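Local atomic coordinates of putative fimbriae assembly chaperone (Salmonella typhimurium, PDB entry 2CO7), a protein that probably acts as a periplasmic chaperone that folds fimbrial subunits and holds them ready for assembly into Saf fimbriae on the cell surface. Residues Lys10-Ala18 / Leu32-Ile42. Numbering follows the deposited sequence. Where two conformers were deposited one is given.
Sequences KLFSVKLGA and LSVSNPQNYPI
Lys15 and Ser35 form an antiparallel hydrogen-bonded pair, with Lys15 N to Ser35 O 3.0 Å and Ser35 N to Lys15 O 2.9 Å. Leu16 and Val34 form the next, non-hydrogen-bonded pair, and Gly17 N donates to Ser33 O just past it. Beyond Ser35 the chain leaves the strand. Gln38 bends at chi2 (74°) and sets its amide against the backbone of Ser13. Gln38 NE2 donates to Ser13 O at 2.8 Å, in the carbonyl plane. Gln38 OE1 accepts from Ser13 N, also 2.8 Å away but tilted from the amide plane. The Phe12 side chain crosses that of Gln38 at about a right angle, with Phe12 CE1 3.5 Å from Gln38 NE2 and the planes 31° apart. Ile42 CG2 meets the Phe12 ring edge 3.8 Å from CE1. Gln38 CB sits over one face of the Tyr40 ring. Tyr40 OH accepts from Lys10 NZ at 2.9 Å, and a water links it to Leu11 O. Lys10 to Ser13 pair antiparallel with a strand of the other protein chain, so the sheet runs on across the interface, consistent with chaperone-subunit binding. The Gln38 amide thus stands in for a strand neighbour, gripping both polar backbone atoms of Ser13.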
loop_
_atom_site.group_PDB
_atom_site.type_symbol
_atom_site.label_atom_id
_atom_site.label_comp_id
_atom_site.label_asym_id
_atom_site.label_seq_id
_atom_site.Cartn_x
_atom_site.Cartn_y
_atom_site.Cartn_z
ATOM N N LYS B 10 -7.876 18.495 -6.422
ATOM C CA LYS B 10 -8.288 17.194 -6.928
ATOM C C LYS B 10 -8.302 16.189 -5.791
ATOM O O LYS B 10 -7.283 15.975 -5.120
ATOM C CB LYS B 10 -7.344 16.682 -8.023
ATOM C CG LYS B 10 -7.711 15.280 -8.569
ATOM C CD LYS B 10 -9.091 15.266 -9.246
ATOM C CE LYS B 10 -9.634 13.844 -9.521
ATOM N NZ LYS B 10 -10.547 13.862 -10.744
ATOM N N LEU B 11 -9.468 15.590 -5.581
ATOM C CA LEU B 11 -9.649 14.558 -4.586
ATOM C C LEU B 11 -9.919 13.264 -5.313
ATOM O O LEU B 11 -10.613 13.248 -6.341
ATOM C CB LEU B 11 -10.845 14.841 -3.674
ATOM C CG LEU B 11 -10.930 16.175 -2.932
ATOM C CD1 LEU B 11 -12.129 16.134 -2.016
ATOM C CD2 LEU B 11 -9.641 16.399 -2.134
ATOM N N PHE B 12 -9.390 12.181 -4.773
ATOM C CA PHE B 12 -9.620 10.874 -5.395
ATOM C C PHE B 12 -9.481 9.747 -4.409
ATOM O O PHE B 12 -8.566 9.754 -3.576
ATOM C CB PHE B 12 -8.713 10.676 -6.621
ATOM C CG PHE B 12 -9.219 9.627 -7.573
ATOM C CD1 PHE B 12 -10.444 9.798 -8.208
ATOM C CD2 PHE B 12 -8.468 8.482 -7.832
ATOM C CE1 PHE B 12 -10.934 8.846 -9.083
ATOM C CE2 PHE B 12 -8.964 7.501 -8.710
ATOM C CZ PHE B 12 -10.202 7.707 -9.328
ATOM N N SER B 13 -10.410 8.779 -4.492
ATOM C CA SER B 13 -10.448 7.658 -3.565
ATOM C C SER B 13 -11.038 6.406 -4.249
ATOM O O SER B 13 -11.735 6.514 -5.245
ATOM C CB SER B 13 -11.305 8.001 -2.328
ATOM O OG SER B 13 -11.292 6.897 -1.422
ATOM N N VAL B 14 -10.724 5.228 -3.724
ATOM C CA VAL B 14 -11.407 3.981 -4.113
ATOM C C VAL B 14 -11.713 3.234 -2.818
ATOM O O VAL B 14 -10.932 3.321 -1.859
ATOM C CB VAL B 14 -10.586 3.121 -5.141
ATOM C CG1 VAL B 14 -9.304 2.508 -4.505
ATOM C CG2 VAL B 14 -11.443 2.025 -5.737
ATOM N N LYS B 15 -12.846 2.514 -2.755
ATOM C CA LYS B 15 -13.214 1.837 -1.514
ATOM C C LYS B 15 -13.143 0.346 -1.740
ATOM O O LYS B 15 -13.718 -0.133 -2.702
ATOM C CB LYS B 15 -14.662 2.225 -1.139
ATOM C CG LYS B 15 -15.224 1.506 0.114
ATOM C CD LYS B 15 -16.712 1.905 0.312
ATOM C CE LYS B 15 -17.401 1.094 1.380
ATOM N NZ LYS B 15 -18.839 1.468 1.489
ATOM N N LEU B 16 -12.444 -0.388 -0.866
ATOM C CA LEU B 16 -12.467 -1.846 -0.916
ATOM C C LEU B 16 -13.211 -2.343 0.306
ATOM O O LEU B 16 -13.177 -1.708 1.376
ATOM C CB LEU B 16 -11.031 -2.416 -0.928
ATOM C CG LEU B 16 -10.264 -2.427 -2.248
ATOM C CD1 LEU B 16 -10.388 -1.182 -3.093
ATOM C CD2 LEU B 16 -8.787 -2.817 -2.030
ATOM N N GLY B 17 -13.897 -3.467 0.161
ATOM C CA GLY B 17 -14.734 -3.959 1.239
ATOM C C GLY B 17 -14.030 -4.473 2.473
ATOM O O GLY B 17 -14.642 -4.626 3.530
ATOM N N ALA B 18 -12.753 -4.768 2.336
ATOM C CA ALA B 18 -11.944 -5.326 3.409
ATOM C C ALA B 18 -10.483 -4.902 3.155
ATOM O O ALA B 18 -10.165 -4.460 2.049
ATOM C CB ALA B 18 -12.036 -6.818 3.387
ATOM N N LEU B 32 -14.378 -9.684 -3.176
ATOM C CA LEU B 32 -13.900 -8.416 -2.579
ATOM C C LEU B 32 -14.770 -7.315 -3.187
ATOM O O LEU B 32 -14.838 -7.193 -4.404
ATOM C CB LEU B 32 -12.429 -8.182 -2.923
ATOM C CG LEU B 32 -11.829 -6.837 -2.472
ATOM C CD1 LEU B 32 -11.885 -6.626 -0.960
ATOM C CD2 LEU B 32 -10.371 -6.747 -3.006
ATOM N N SER B 33 -15.486 -6.561 -2.356
ATOM C CA SER B 33 -16.321 -5.466 -2.861
ATOM C C SER B 33 -15.424 -4.272 -3.239
ATOM O O SER B 33 -14.447 -3.997 -2.567
ATOM C CB SER B 33 -17.338 -5.083 -1.784
ATOM O OG SER B 33 -18.164 -4.006 -2.163
ATOM N N VAL B 34 -15.777 -3.567 -4.308
ATOM C CA VAL B 34 -15.081 -2.329 -4.696
ATOM C C VAL B 34 -16.168 -1.302 -4.995
ATOM O O VAL B 34 -17.134 -1.615 -5.695
ATOM C CB VAL B 34 -14.201 -2.534 -5.992
ATOM C CG1 VAL B 34 -15.055 -3.013 -7.133
ATOM C CG2 VAL B 34 -13.416 -1.251 -6.369
ATOM N N SER B 35 -16.014 -0.101 -4.438
ATOM C CA SER B 35 -16.957 0.988 -4.685
ATOM C C SER B 35 -16.246 2.233 -5.162
ATOM O O SER B 35 -15.107 2.474 -4.791
ATOM C CB SER B 35 -17.793 1.298 -3.425
ATOM O OG SER B 35 -18.362 0.094 -2.892
ATOM N N ASN B 36 -16.953 3.009 -5.988
ATOM C CA ASN B 36 -16.488 4.288 -6.507
ATOM C C ASN B 36 -17.106 5.425 -5.691
ATOM O O ASN B 36 -18.266 5.751 -5.893
ATOM C CB ASN B 36 -16.956 4.391 -7.976
ATOM C CG ASN B 36 -16.678 5.727 -8.597
ATOM O OD1 ASN B 36 -17.251 6.076 -9.636
ATOM N ND2 ASN B 36 -15.812 6.500 -7.971
ATOM N N PRO B 37 -16.336 6.061 -4.800
ATOM C CA PRO B 37 -16.865 7.206 -4.017
ATOM C C PRO B 37 -17.122 8.490 -4.790
ATOM O O PRO B 37 -17.782 9.411 -4.262
ATOM C CB PRO B 37 -15.767 7.483 -2.978
ATOM C CG PRO B 37 -14.604 6.721 -3.380
ATOM C CD PRO B 37 -14.952 5.716 -4.437
ATOM N N GLN B 38 -16.612 8.566 -6.013
ATOM C CA GLN B 38 -16.724 9.768 -6.831
ATOM C C GLN B 38 -18.083 9.873 -7.463
ATOM O O GLN B 38 -18.709 8.862 -7.772
ATOM C CB GLN B 38 -15.669 9.760 -7.941
ATOM C CG GLN B 38 -14.261 10.183 -7.463
ATOM C CD GLN B 38 -13.504 9.136 -6.605
ATOM O OE1 GLN B 38 -12.893 9.501 -5.612
ATOM N NE2 GLN B 38 -13.534 7.858 -6.994
ATOM N N ASN B 39 -18.515 11.112 -7.680
ATOM C CA ASN B 39 -19.785 11.399 -8.331
ATOM C C ASN B 39 -19.632 11.487 -9.850
ATOM O O ASN B 39 -20.237 12.336 -10.510
ATOM C CB ASN B 39 -20.411 12.687 -7.770
ATOM C CG ASN B 39 -21.918 12.706 -7.926
ATOM O OD1 ASN B 39 -22.524 11.666 -8.221
ATOM N ND2 ASN B 39 -22.527 13.870 -7.722
ATOM N N TYR B 40 -18.805 10.595 -10.389
ATOM C CA TYR B 40 -18.548 10.484 -11.819
ATOM C C TYR B 40 -17.915 9.107 -12.067
ATOM O O TYR B 40 -17.442 8.479 -11.131
ATOM C CB TYR B 40 -17.614 11.614 -12.295
ATOM C CG TYR B 40 -16.303 11.768 -11.535
ATOM C CD1 TYR B 40 -15.209 10.957 -11.818
ATOM C CD2 TYR B 40 -16.143 12.788 -10.577
ATOM C CE1 TYR B 40 -13.985 11.115 -11.125
ATOM C CE2 TYR B 40 -14.934 12.952 -9.891
ATOM C CZ TYR B 40 -13.860 12.132 -10.196
ATOM O OH TYR B 40 -12.664 12.318 -9.543
ATOM N N PRO B 41 -17.912 8.628 -13.327
ATOM C CA PRO B 41 -17.432 7.267 -13.610
ATOM C C PRO B 41 -15.898 7.152 -13.521
ATOM O O PRO B 41 -15.181 8.120 -13.824
ATOM C CB PRO B 41 -17.894 7.009 -15.068
ATOM C CG PRO B 41 -18.720 8.181 -15.452
ATOM C CD PRO B 41 -18.336 9.322 -14.560
ATOM N N ILE B 42 -15.432 5.994 -13.085
ATOM C CA ILE B 42 -14.012 5.664 -13.064
ATOM C C ILE B 42 -13.741 4.337 -13.755
ATOM O O ILE B 42 -14.616 3.497 -13.857
ATOM C CB ILE B 42 -13.442 5.618 -11.634
ATOM C CG1 ILE B 42 -14.033 4.467 -10.834
ATOM C CG2 ILE B 42 -13.628 6.959 -10.954
ATOM C CD1 ILE B 42 -13.371 4.223 -9.433
HETATM O O HOH W 1 -12.814 13.906 -7.546
HETATM O O HOH W 2 -20.003 0.488 -0.934
#